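Local coordinates for envelope glycoprotein (Bourbon virus, PDB 5ZKX), which probably drives the fusion of viral and host membranes as a class III fusion glycoprotein, captured here as a trimer in its postfusion state, at residues 151-156 with 164-169; 159-164 with 250-255; 325-330 with 342-347. All coordinates share one frame; numbering follows the deposited sequence.

Interaction 1 of 3, residues 151-156 with 164-169; sequences EVRLVA and VIVMPN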
ATOM      1  N   GLU A 151      14.306  -5.569 -13.643  1.00 25.50           N
ATOM      2  CA  GLU A 151      13.069  -6.294 -13.904  1.00 26.70           C
ATOM      3  C   GLU A 151      12.434  -5.707 -15.160  1.00 24.01           C
ATOM      4  O   GLU A 151      12.008  -4.548 -15.166  1.00 23.33           O
ATOM      5  CB  GLU A 151      12.121  -6.206 -12.710  1.00 29.75           C
ATOM      6  CG  GLU A 151      11.220  -7.421 -12.533  1.00 30.27           C
ATOM      7  CD  GLU A 151      11.965  -8.622 -11.990  1.00 38.07           C
ATOM      8  OE1 GLU A 151      12.270  -8.641 -10.779  1.00 41.65           O
ATOM      9  OE2 GLU A 151      12.250  -9.548 -12.775  1.00 41.69           O
ATOM     10  N   VAL A 152      12.383  -6.502 -16.220  1.00 27.06           N
ATOM     11  CA  VAL A 152      11.838  -6.076 -17.502  1.00 26.71           C
ATOM     12  C   VAL A 152      10.350  -6.401 -17.535  1.00 31.21           C
ATOM     13  O   VAL A 152       9.919  -7.455 -17.052  1.00 27.82           O
ATOM     14  CB  VAL A 152      12.600  -6.748 -18.661  1.00 29.03           C
ATOM     15  CG1 VAL A 152      11.755  -6.802 -19.924  1.00 35.23           C
ATOM     16  CG2 VAL A 152      13.897  -6.004 -18.926  1.00 30.60           C
ATOM     17  N   ARG A 153       9.560  -5.484 -18.090  1.00 27.67           N
ATOM     18  CA  ARG A 153       8.111  -5.607 -18.132  1.00 27.09           C
ATOM     19  C   ARG A 153       7.636  -5.845 -19.562  1.00 26.47           C
ATOM     20  O   ARG A 153       8.410  -5.800 -20.521  1.00 24.69           O
ATOM     21  CB  ARG A 153       7.440  -4.358 -17.546  1.00 26.64           C
ATOM     22  CG  ARG A 153       7.272  -4.371 -16.025  1.00 28.54           C
ATOM     23  CD  ARG A 153       8.607  -4.425 -15.322  1.00 25.30           C
ATOM     24  NE  ARG A 153       8.617  -3.675 -14.071  1.00 28.39           N
ATOM     25  CZ  ARG A 153       8.411  -4.215 -12.877  1.00 30.82           C
ATOM     26  NH1 ARG A 153       8.172  -5.514 -12.766  1.00 37.58           N
ATOM     27  NH2 ARG A 153       8.447  -3.454 -11.791  1.00 35.45           N
ATOM     28  N   LEU A 154       6.335  -6.096 -19.695  1.00 19.66           N
ATOM     29  CA  LEU A 154       5.718  -6.416 -20.975  1.00 16.89           C
ATOM     30  C   LEU A 154       4.629  -5.401 -21.298  1.00 16.18           C
ATOM     31  O   LEU A 154       3.752  -5.139 -20.469  1.00 15.91           O
ATOM     32  CB  LEU A 154       5.136  -7.832 -20.960  1.00 16.31           C
ATOM     33  CG  LEU A 154       6.143  -8.975 -21.113  1.00 20.25           C
ATOM     34  CD1 LEU A 154       5.593 -10.269 -20.534  1.00 18.65           C
ATOM     35  CD2 LEU A 154       6.526  -9.162 -22.569  1.00 19.45           C
ATOM     36  N   VAL A 155       4.691  -4.832 -22.502  1.00 23.42           N
ATOM     37  CA  VAL A 155       3.639  -3.948 -22.998  1.00 25.23           C
ATOM     38  C   VAL A 155       3.115  -4.506 -24.312  1.00 26.05           C
ATOM     39  O   VAL A 155       3.585  -5.546 -24.782  1.00 29.39           O
ATOM     40  CB  VAL A 155       4.138  -2.504 -23.173  1.00 24.47           C
ATOM     41  CG1 VAL A 155       4.426  -1.878 -21.822  1.00 25.56           C
ATOM     42  CG2 VAL A 155       5.366  -2.476 -24.067  1.00 24.82           C
ATOM     43  N   ALA A 156       2.139  -3.828 -24.916  1.00 38.45           N
ATOM     44  CA  ALA A 156       1.521  -4.326 -26.140  1.00 34.51           C
ATOM     45  C   ALA A 156       1.764  -3.423 -27.342  1.00 37.93           C
ATOM     46  O   ALA A 156       2.308  -3.890 -28.345  1.00 41.18           O
ATOM     47  CB  ALA A 156       0.018  -4.528 -25.918  1.00 40.10           C
ATOM     48  N   VAL A 164      10.166  -4.416 -22.378  1.00 19.03           N
ATOM     49  CA  VAL A 164      10.580  -3.022 -22.275  1.00 16.66           C
ATOM     50  C   VAL A 164      11.161  -2.757 -20.894  1.00 21.67           C
ATOM     51  O   VAL A 164      10.925  -3.498 -19.936  1.00 18.03           O
ATOM     52  CB  VAL A 164       9.419  -2.035 -22.536  1.00 18.81           C
ATOM     53  CG1 VAL A 164       8.975  -2.089 -23.989  1.00 21.08           C
ATOM     54  CG2 VAL A 164       8.255  -2.321 -21.597  1.00 18.15           C
ATOM     55  N   ILE A 165      11.928  -1.674 -20.802  1.00 25.27           N
ATOM     56  CA  ILE A 165      12.361  -1.120 -19.527  1.00 21.04           C
ATOM     57  C   ILE A 165      11.538   0.129 -19.261  1.00 26.57           C
ATOM     58  O   ILE A 165      11.403   0.992 -20.138  1.00 27.53           O
ATOM     59  CB  ILE A 165      13.864  -0.798 -19.530  1.00 25.80           C
ATOM     60  CG1 ILE A 165      14.664  -2.006 -20.016  1.00 28.41           C
ATOM     61  CG2 ILE A 165      14.316  -0.386 -18.133  1.00 22.64           C
ATOM     62  CD1 ILE A 165      16.029  -1.660 -20.565  1.00 23.59           C
ATOM     63  N   VAL A 166      10.976   0.221 -18.060  1.00 32.29           N
ATOM     64  CA  VAL A 166      10.145   1.350 -17.663  1.00 29.19           C
ATOM     65  C   VAL A 166      11.009   2.341 -16.898  1.00 28.39           C
ATOM     66  O   VAL A 166      11.699   1.970 -15.939  1.00 24.64           O
ATOM     67  CB  VAL A 166       8.937   0.890 -16.826  1.00 31.68           C
ATOM     68  CG1 VAL A 166       7.953   0.136 -17.701  1.00 27.47           C
ATOM     69  CG2 VAL A 166       9.384   0.005 -15.675  1.00 32.53           C
ATOM     70  N   MET A 167      10.992   3.590 -17.337  1.00 30.44           N
ATOM     71  CA  MET A 167      11.722   4.641 -16.654  1.00 30.40           C
ATOM     72  C   MET A 167      10.886   5.199 -15.510  1.00 28.60           C
ATOM     73  O   MET A 167       9.657   5.093 -15.517  1.00 29.11           O
ATOM     74  CB  MET A 167      12.089   5.750 -17.636  1.00 29.95           C
ATOM     75  CG  MET A 167      12.872   5.277 -18.852  1.00 34.07           C
ATOM     76  SD  MET A 167      14.547   4.763 -18.425  1.00 51.83           S
ATOM     77  CE  MET A 167      14.565   3.085 -19.032  1.00 32.02           C
ATOM     78  N   PRO A 168      11.531   5.776 -14.494  1.00 18.13           N
ATOM     79  CA  PRO A 168      10.756   6.381 -13.399  1.00 22.66           C
ATOM     80  C   PRO A 168       9.826   7.496 -13.852  1.00 20.74           C
ATOM     81  O   PRO A 168       8.821   7.757 -13.180  1.00 19.92           O
ATOM     82  CB  PRO A 168      11.846   6.893 -12.447  1.00 21.03           C
ATOM     83  CG  PRO A 168      13.004   5.983 -12.696  1.00 20.83           C
ATOM     84  CD  PRO A 168      12.965   5.672 -14.169  1.00 17.12           C
ATOM     85  N   ASN A 169      10.113   8.156 -14.974  1.00 30.59           N
ATOM     86  CA  ASN A 169       9.229   9.207 -15.463  1.00 29.15           C
ATOM     87  C   ASN A 169       8.021   8.667 -16.217  1.00 32.44           C
ATOM     88  O   ASN A 169       7.152   9.455 -16.604  1.00 34.41           O
ATOM     89  CB  ASN A 169       9.997  10.179 -16.362  1.00 29.34           C
ATOM     90  CG  ASN A 169      10.569   9.513 -17.597  1.00 33.58           C
ATOM     91  OD1 ASN A 169      10.337   8.332 -17.847  1.00 32.53           O
ATOM     92  ND2 ASN A 169      11.324  10.276 -18.382  1.00 32.48           N
TER
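Val-164 sits at the middle of this contact, with more surface buried by it than any other residue, and it pairs with Arg-153 through two backbone hydrogen bonds. The Arg-153 N bonds to Val-164 O at 3.0 Å. In return Val-164 N reaches Arg-153 O at 2.9 Å. That makes an antiparallel hydrogen-bonded pair. The two short segments run at 108° to each other, so the pairing is strongly twisted.

The branches of Val-164 turn to Val-155, whose side chain crosses it at about a right angle; the closest methyls are Val-155 CG2 and Val-164 CG1, 3.6 Å apart. From the other end Val-152 lays CG1 against the backbone, 3.4 Å from Val-164 O. It is carried there by a chi1 of 157°, which sets this methyl beside its own carbonyl carbon.

Arg-153 is the second large contributor. Its chain bends at chi2 and chi3, and the guanidinium meets Val-166 at its edge, NE of Arg-153 lying 4.1 Å from CG2 of Val-166. CB of Glu-151 lies over the rim of one face, while Glu-415 and Glu-421 are long, weak ionic partners. Thr-172 of the third strand packs on Val-164 and Val-166, and the arrangement is that of a twisted beta hairpin forming one side of a small three-stranded antiparallel sheet.

Interaction 2 of 3, residues 159-164 with 250-255; sequences TQPQAV and FICLPD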
ATOM      1  N   THR A 159      -0.685  -5.821 -30.909  1.00 40.26           N
ATOM      2  CA  THR A 159      -0.598  -7.234 -30.577  1.00 40.49           C
ATOM      3  C   THR A 159       0.822  -7.539 -30.107  1.00 43.32           C
ATOM      4  O   THR A 159       1.626  -6.631 -29.885  1.00 50.54           O
ATOM      5  CB  THR A 159      -0.989  -8.093 -31.778  1.00 46.25           C
ATOM      6  OG1 THR A 159      -2.113  -7.511 -32.447  1.00 41.12           O
ATOM      7  N   GLN A 160       1.146  -8.828 -29.954  1.00 65.84           N
ATOM      8  CA  GLN A 160       2.518  -9.292 -29.757  1.00 68.61           C
ATOM      9  C   GLN A 160       3.222  -8.578 -28.608  1.00 58.68           C
ATOM     10  O   GLN A 160       4.014  -7.661 -28.856  1.00 59.59           O
ATOM     11  CB  GLN A 160       3.330  -9.119 -31.042  1.00 69.96           C
ATOM     12  CG  GLN A 160       3.264 -10.311 -31.981  1.00 79.53           C
ATOM     13  CD  GLN A 160       1.839 -10.751 -32.251  1.00 79.07           C
ATOM     14  OE1 GLN A 160       1.115 -10.115 -33.017  1.00 76.70           O
ATOM     15  NE2 GLN A 160       1.426 -11.842 -31.615  1.00 85.58           N
ATOM     16  N   PRO A 161       2.930  -8.928 -27.355  1.00 31.33           N
ATOM     17  CA  PRO A 161       3.578  -8.259 -26.218  1.00 29.83           C
ATOM     18  C   PRO A 161       5.086  -8.117 -26.391  1.00 28.18           C
ATOM     19  O   PRO A 161       5.754  -8.999 -26.937  1.00 30.26           O
ATOM     20  CB  PRO A 161       3.240  -9.172 -25.034  1.00 30.28           C
ATOM     21  CG  PRO A 161       2.810 -10.471 -25.646  1.00 28.89           C
ATOM     22  CD  PRO A 161       2.142 -10.091 -26.926  1.00 29.10           C
ATOM     23  N   GLN A 162       5.620  -6.992 -25.914  1.00 24.91           N
ATOM     24  CA  GLN A 162       7.021  -6.635 -26.099  1.00 22.69           C
ATOM     25  C   GLN A 162       7.700  -6.375 -24.762  1.00 22.60           C
ATOM     26  O   GLN A 162       7.110  -5.775 -23.859  1.00 23.90           O
ATOM     27  CB  GLN A 162       7.163  -5.392 -26.978  1.00 23.21           C
ATOM     28  CG  GLN A 162       6.410  -5.462 -28.287  1.00 29.23           C
ATOM     29  CD  GLN A 162       5.697  -4.166 -28.605  1.00 34.82           C
ATOM     30  OE1 GLN A 162       5.474  -3.335 -27.723  1.00 38.58           O
ATOM     31  NE2 GLN A 162       5.329  -3.988 -29.868  1.00 32.96           N
ATOM     32  N   ALA A 163       8.950  -6.816 -24.652  1.00 18.99           N
ATOM     33  CA  ALA A 163       9.765  -6.553 -23.474  1.00 22.15           C
ATOM     34  C   ALA A 163      10.289  -5.121 -23.506  1.00 21.84           C
ATOM     35  O   ALA A 163      10.800  -4.663 -24.532  1.00 18.93           O
ATOM     36  CB  ALA A 163      10.929  -7.541 -23.406  1.00 22.11           C
ATOM     37  N   VAL A 164      10.166  -4.416 -22.378  1.00 19.03           N
ATOM     38  CA  VAL A 164      10.580  -3.022 -22.275  1.00 16.66           C
ATOM     39  C   VAL A 164      11.161  -2.757 -20.894  1.00 21.67           C
ATOM     40  O   VAL A 164      10.925  -3.498 -19.936  1.00 18.03           O
ATOM     41  CB  VAL A 164       9.419  -2.035 -22.536  1.00 18.81           C
ATOM     42  CG1 VAL A 164       8.975  -2.089 -23.989  1.00 21.08           C
ATOM     43  CG2 VAL A 164       8.255  -2.321 -21.597  1.00 18.15           C
ATOM     44  N   PHE A 250      -7.251 -12.177 -23.395  1.00 21.76           N
ATOM     45  CA  PHE A 250      -5.889 -11.708 -23.636  1.00 18.91           C
ATOM     46  C   PHE A 250      -5.645 -10.520 -22.723  1.00 17.97           C
ATOM     47  O   PHE A 250      -6.324  -9.497 -22.848  1.00 17.00           O
ATOM     48  CB  PHE A 250      -5.694 -11.321 -25.104  1.00 17.32           C
ATOM     49  CG  PHE A 250      -4.253 -11.187 -25.516  1.00 14.34           C
ATOM     50  CD1 PHE A 250      -3.923 -10.663 -26.753  1.00 19.71           C
ATOM     51  CD2 PHE A 250      -3.231 -11.587 -24.672  1.00 20.37           C
ATOM     52  CE1 PHE A 250      -2.601 -10.533 -27.144  1.00 21.08           C
ATOM     53  CE2 PHE A 250      -1.904 -11.463 -25.053  1.00 23.45           C
ATOM     54  CZ  PHE A 250      -1.590 -10.935 -26.293  1.00 21.94           C
ATOM     55  N   ILE A 251      -4.694 -10.655 -21.800  1.00 22.53           N
ATOM     56  CA  ILE A 251      -4.379  -9.588 -20.858  1.00 25.11           C
ATOM     57  C   ILE A 251      -2.885  -9.625 -20.575  1.00 28.26           C
ATOM     58  O   ILE A 251      -2.264 -10.692 -20.554  1.00 29.46           O
ATOM     59  CB  ILE A 251      -5.204  -9.707 -19.552  1.00 29.23           C
ATOM     60  CG1 ILE A 251      -4.989  -8.482 -18.659  1.00 27.34           C
ATOM     61  CG2 ILE A 251      -4.867 -10.997 -18.806  1.00 24.41           C
ATOM     62  CD1 ILE A 251      -5.705  -8.554 -17.329  1.00 24.64           C
ATOM     63  N   CYS A 252      -2.302  -8.444 -20.374  1.00 30.13           N
ATOM     64  CA  CYS A 252      -0.889  -8.309 -20.046  1.00 25.67           C
ATOM     65  C   CYS A 252      -0.755  -7.626 -18.694  1.00 23.45           C
ATOM     66  O   CYS A 252      -1.267  -6.519 -18.499  1.00 22.76           O
ATOM     67  CB  CYS A 252      -0.141  -7.518 -21.119  1.00 24.12           C
ATOM     68  SG  CYS A 252       0.358  -8.487 -22.553  1.00 30.14           S
ATOM     69  N   LEU A 253      -0.082  -8.292 -17.771  1.00 22.72           N
ATOM     70  CA  LEU A 253       0.360  -7.700 -16.518  1.00 22.71           C
ATOM     71  C   LEU A 253       1.790  -7.205 -16.671  1.00 21.65           C
ATOM     72  O   LEU A 253       2.444  -7.465 -17.684  1.00 20.86           O
ATOM     73  CB  LEU A 253       0.244  -8.730 -15.396  1.00 24.38           C
ATOM     74  CG  LEU A 253      -1.123  -9.377 -15.172  1.00 20.25           C
ATOM     75  CD1 LEU A 253      -1.076 -10.317 -13.978  1.00 22.99           C
ATOM     76  CD2 LEU A 253      -2.193  -8.319 -14.986  1.00 21.24           C
ATOM     77  N   PRO A 254       2.306  -6.456 -15.689  1.00 20.61           N
ATOM     78  CA  PRO A 254       3.716  -6.039 -15.761  1.00 18.67           C
ATOM     79  C   PRO A 254       4.686  -7.160 -16.102  1.00 22.65           C
ATOM     80  O   PRO A 254       5.492  -7.017 -17.028  1.00 23.56           O
ATOM     81  CB  PRO A 254       3.964  -5.478 -14.358  1.00 21.31           C
ATOM     82  CG  PRO A 254       2.657  -4.903 -13.968  1.00 20.61           C
ATOM     83  CD  PRO A 254       1.591  -5.758 -14.604  1.00 21.31           C
ATOM     84  N   ASP A 255       4.615  -8.284 -15.390  1.00 25.07           N
ATOM     85  CA  ASP A 255       5.607  -9.341 -15.513  1.00 22.70           C
ATOM     86  C   ASP A 255       5.196 -10.466 -16.451  1.00 23.01           C
ATOM     87  O   ASP A 255       6.042 -11.301 -16.790  1.00 25.51           O
ATOM     88  CB  ASP A 255       5.921  -9.932 -14.134  1.00 24.51           C
ATOM     89  CG  ASP A 255       4.678 -10.417 -13.415  1.00 28.07           C
ATOM     90  OD1 ASP A 255       3.571  -9.995 -13.798  1.00 24.52           O
ATOM     91  OD2 ASP A 255       4.804 -11.223 -12.471  1.00 31.62           O
TER
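Pro-161 carries the first segment's side of this contact, setting its ring against the edge of Phe-250 and the sulfur of Cys-252, two residues of the strand 250-252 separated by one position. The chain comes to it through Thr-159 and Gln-160, a loop whose glutamine is exposed and poorly ordered. Gln-160 has a positive phi of 53°, and the backbone swings there before the proline directs its ring toward the other segment.

Two corners of that ring do the touching. CD of Pro-161 meets CZ of Phe-250 at 3.9 Å, lying in the plane of the aromatic ring, so the proline abuts the edge and not a face. Phe-250 has its CG anti to the backbone N (chi1 -164°), an extended setting that lifts the far end of the ring up to the proline. On the other side of CG, CB of Pro-161 lies 3.9 Å from SG of Cys-252. This sulfur is one half of the disulfide with Cys-257, a residue that Pro-161 also touches, so the proline packs against the bridge itself. No hydrogen bond joins the two segments, and the CA atoms of Pro-161 and Cys-252 remain 7.6 Å apart: the contact is made by side chains, the backbones being too far apart to bond.

Beyond the proline the chain enters its strand. Gln-162 bonds through its backbone to Val-155, which holds the segment in the hairpin sheet. On the other side Phe-250 is further engaged by Lys-259 in a cation-pi contact and by Pro-270, while Ile-251 pairs with Tyr-258. The whole is a proline at the entrance to a hairpin strand, set against a disulfide-bridged beta hairpin, 250-252 with 256-260, of the neighbouring mixed sheet.

Interaction 3 of 3, residues 325-330 with 342-347; sequences SLAKID and MASKFI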
ATOM      1  N   SER A 325     -39.780 -40.216  18.474  1.00 29.17           N
ATOM      2  CA  SER A 325     -40.961 -40.884  17.943  1.00 28.78           C
ATOM      3  C   SER A 325     -40.626 -42.277  17.418  1.00 27.47           C
ATOM      4  O   SER A 325     -41.326 -43.247  17.723  1.00 31.59           O
ATOM      5  CB  SER A 325     -41.582 -40.031  16.840  1.00 28.22           C
ATOM      6  OG  SER A 325     -42.750 -40.640  16.329  1.00 39.70           O
ATOM      7  N   LEU A 326     -39.554 -42.397  16.634  1.00 30.73           N
ATOM      8  CA  LEU A 326     -39.241 -43.677  16.009  1.00 29.78           C
ATOM      9  C   LEU A 326     -38.658 -44.671  17.006  1.00 32.78           C
ATOM     10  O   LEU A 326     -38.895 -45.878  16.881  1.00 30.49           O
ATOM     11  CB  LEU A 326     -38.277 -43.472  14.841  1.00 24.81           C
ATOM     12  CG  LEU A 326     -37.802 -44.734  14.123  1.00 28.76           C
ATOM     13  CD1 LEU A 326     -38.982 -45.543  13.610  1.00 29.80           C
ATOM     14  CD2 LEU A 326     -36.863 -44.377  12.983  1.00 33.56           C
ATOM     15  N   ALA A 327     -37.902 -44.193  17.998  1.00 33.89           N
ATOM     16  CA  ALA A 327     -37.303 -45.099  18.971  1.00 30.64           C
ATOM     17  C   ALA A 327     -38.342 -45.768  19.858  1.00 31.41           C
ATOM     18  O   ALA A 327     -38.040 -46.795  20.476  1.00 32.81           O
ATOM     19  CB  ALA A 327     -36.289 -44.356  19.837  1.00 30.73           C
ATOM     20  N   LYS A 328     -39.546 -45.202  19.953  1.00 30.84           N
ATOM     21  CA  LYS A 328     -40.625 -45.884  20.655  1.00 32.90           C
ATOM     22  C   LYS A 328     -41.013 -47.169  19.940  1.00 33.32           C
ATOM     23  O   LYS A 328     -41.369 -48.164  20.585  1.00 30.34           O
ATOM     24  CB  LYS A 328     -41.838 -44.961  20.784  1.00 32.20           C
ATOM     25  CG  LYS A 328     -41.612 -43.729  21.646  1.00 29.94           C
ATOM     26  CD  LYS A 328     -42.900 -42.932  21.804  1.00 26.97           C
ATOM     27  CE  LYS A 328     -42.707 -41.706  22.682  1.00 30.24           C
ATOM     28  NZ  LYS A 328     -41.909 -40.646  22.005  1.00 33.64           N
ATOM     29  N   ILE A 329     -40.940 -47.169  18.610  1.00 36.33           N
ATOM     30  CA  ILE A 329     -41.282 -48.350  17.828  1.00 32.16           C
ATOM     31  C   ILE A 329     -40.091 -49.293  17.732  1.00 35.46           C
ATOM     32  O   ILE A 329     -40.225 -50.508  17.918  1.00 38.33           O
ATOM     33  CB  ILE A 329     -41.787 -47.923  16.437  1.00 31.52           C
ATOM     34  CG1 ILE A 329     -42.950 -46.938  16.584  1.00 36.27           C
ATOM     35  CG2 ILE A 329     -42.206 -49.130  15.627  1.00 28.21           C
ATOM     36  CD1 ILE A 329     -43.002 -45.876  15.508  1.00 39.40           C
ATOM     37  N   ASP A 330     -38.909 -48.748  17.444  1.00 39.44           N
ATOM     38  CA  ASP A 330     -37.662 -49.508  17.378  1.00 34.07           C
ATOM     39  C   ASP A 330     -36.863 -49.176  18.633  1.00 35.63           C
ATOM     40  O   ASP A 330     -36.198 -48.139  18.698  1.00 34.78           O
ATOM     41  CB  ASP A 330     -36.885 -49.173  16.106  1.00 32.82           C
ATOM     42  CG  ASP A 330     -35.721 -50.118  15.860  1.00 34.71           C
ATOM     43  OD1 ASP A 330     -35.136 -50.622  16.843  1.00 35.04           O
ATOM     44  OD2 ASP A 330     -35.388 -50.358  14.677  1.00 33.12           O
ATOM     45  N   MET A 342     -27.884 -51.246  23.247  1.00 43.75           N
ATOM     46  CA  MET A 342     -28.831 -50.957  24.313  1.00 39.78           C
ATOM     47  C   MET A 342     -30.241 -50.958  23.742  1.00 39.41           C
ATOM     48  O   MET A 342     -30.440 -50.864  22.528  1.00 36.30           O
ATOM     49  CB  MET A 342     -28.531 -49.613  24.988  1.00 40.25           C
ATOM     50  CG  MET A 342     -29.011 -48.411  24.196  1.00 39.56           C
ATOM     51  SD  MET A 342     -28.767 -46.823  25.025  1.00 51.36           S
ATOM     52  CE  MET A 342     -27.212 -47.083  25.873  1.00 41.74           C
ATOM     53  N   ALA A 343     -31.215 -51.070  24.641  1.00 25.85           N
ATOM     54  CA  ALA A 343     -32.624 -50.953  24.306  1.00 26.23           C
ATOM     55  C   ALA A 343     -33.242 -49.807  25.093  1.00 25.32           C
ATOM     56  O   ALA A 343     -32.868 -49.550  26.241  1.00 23.74           O
ATOM     57  CB  ALA A 343     -33.389 -52.249  24.598  1.00 30.38           C
ATOM     58  N   SER A 344     -34.193 -49.121  24.466  1.00 37.56           N
ATOM     59  CA  SER A 344     -34.842 -47.961  25.055  1.00 40.06           C
ATOM     60  C   SER A 344     -36.273 -48.295  25.460  1.00 39.78           C
ATOM     61  O   SER A 344     -36.908 -49.182  24.886  1.00 33.55           O
ATOM     62  CB  SER A 344     -34.852 -46.780  24.079  1.00 36.85           C
ATOM     63  OG  SER A 344     -35.859 -46.941  23.096  1.00 33.09           O
ATOM     64  N   LYS A 345     -36.771 -47.566  26.460  1.00 39.08           N
ATOM     65  CA  LYS A 345     -38.153 -47.703  26.917  1.00 33.29           C
ATOM     66  C   LYS A 345     -38.578 -46.359  27.490  1.00 36.01           C
ATOM     67  O   LYS A 345     -38.028 -45.915  28.502  1.00 40.21           O
ATOM     68  CB  LYS A 345     -38.290 -48.815  27.955  1.00 36.66           C
ATOM     69  CG  LYS A 345     -39.729 -49.121  28.363  1.00 35.71           C
ATOM     70  CD  LYS A 345     -39.868 -50.538  28.904  1.00 38.05           C
ATOM     71  CE  LYS A 345     -41.298 -50.834  29.338  1.00 42.54           C
ATOM     72  NZ  LYS A 345     -42.285 -50.557  28.256  1.00 36.75           N
ATOM     73  N   PHE A 346     -39.552 -45.718  26.849  1.00 33.94           N
ATOM     74  CA  PHE A 346     -39.961 -44.374  27.234  1.00 35.22           C
ATOM     75  C   PHE A 346     -40.930 -44.415  28.409  1.00 39.88           C
ATOM     76  O   PHE A 346     -41.912 -45.163  28.393  1.00 39.17           O
ATOM     77  CB  PHE A 346     -40.597 -43.651  26.048  1.00 32.63           C
ATOM     78  CG  PHE A 346     -39.600 -43.108  25.068  1.00 34.60           C
ATOM     79  CD1 PHE A 346     -39.327 -41.751  25.020  1.00 34.01           C
ATOM     80  CD2 PHE A 346     -38.936 -43.956  24.192  1.00 29.11           C
ATOM     81  CE1 PHE A 346     -38.411 -41.248  24.119  1.00 31.19           C
ATOM     82  CE2 PHE A 346     -38.018 -43.460  23.287  1.00 28.18           C
ATOM     83  CZ  PHE A 346     -37.754 -42.104  23.250  1.00 33.05           C
ATOM     84  N   ILE A 347     -40.641 -43.613  29.433  1.00 51.34           N
ATOM     85  CA  ILE A 347     -41.531 -43.456  30.578  1.00 44.49           C
ATOM     86  C   ILE A 347     -42.384 -42.214  30.371  1.00 46.97           C
ATOM     87  O   ILE A 347     -43.138 -41.801  31.259  1.00 50.79           O
ATOM     88  CB  ILE A 347     -40.742 -43.369  31.891  1.00 46.26           C
ATOM     89  CG1 ILE A 347     -39.979 -42.045  31.963  1.00 43.16           C
ATOM     90  CG2 ILE A 347     -39.811 -44.558  32.026  1.00 45.90           C
ATOM     91  CD1 ILE A 347     -39.523 -41.686  33.361  1.00 45.62           C
TER
HETATM   92  O   HOH W   1     -34.437 -46.992  20.470  1.00 29.05           O
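Helix 325-329, part of the long helix 284-329, passes the strand 342-346 at an angle of 110°, the axes of the two short segments approaching to 8.2 Å, with Lys-328 and Phe-346 the nearest CA pair at 6.8 Å.

Phe-346 meets the helix with one face and one edge. Over the face runs Lys-328, whose CG stands 3.7 Å from CD2 of Phe-346, offset toward the rim, in a CH-pi contact. Its chain is extended through chi3 and turned at chi4 (72°), which brings the amine over the same ring; NZ of Lys-328 is 4.3 Å from the centroid of Phe-346 and 21° off its normal, a cation-pi contact. That ammonium is also held by the carbonyl oxygens of Ser-324 and Pro-349, which probably fix its place above the ring. At the edge of the ring, Ala-327 brings CB to 4.0 Å from CE2 of Phe-346.

After the long helix, which lies at the centre of the trimer, the chain makes the short helix 333-338 and returns as the beta hairpin 342-346 with 352-356. Ile-329 packs on Ile-329 of both other subunits.

Ser-344 faces the helix without bonding to it directly; its OG is 3.4 Å from Ala-327 O at a poor angle. Instead a water joins the segments, donating to Asp-330 O at 2.7 Å and lying 3.0 Å from OG of Ser-344. Asp-330 itself caps Arg-332 N with OD1, at the start of the turn into the next helix, and its OD2 bonds to Ser-325 OG of the third subunit.

In the fold
Interactions 1 and 2 lie together, their centres about 10 Å apart, and both use strand 162-166, with Val-164 common to the two. Their segments alternate along the chain, so the hairpin of 151-156 and 164-169 is tied to 250-255, some 85 residues later; a probable backbone bond from Leu-154 N to Pro-254 O joins them, while that between Val-155 and Gln-162 lies within the hairpin. Interaction 3 follows both in sequence and stands far off, about 77 Å from interaction 1 and about 72 Å from interaction 2 between centres, at the far end of helix 284-329. Interactions 2 and 3 both touch neighbouring subunits, in keeping with an elongated postfusion trimer.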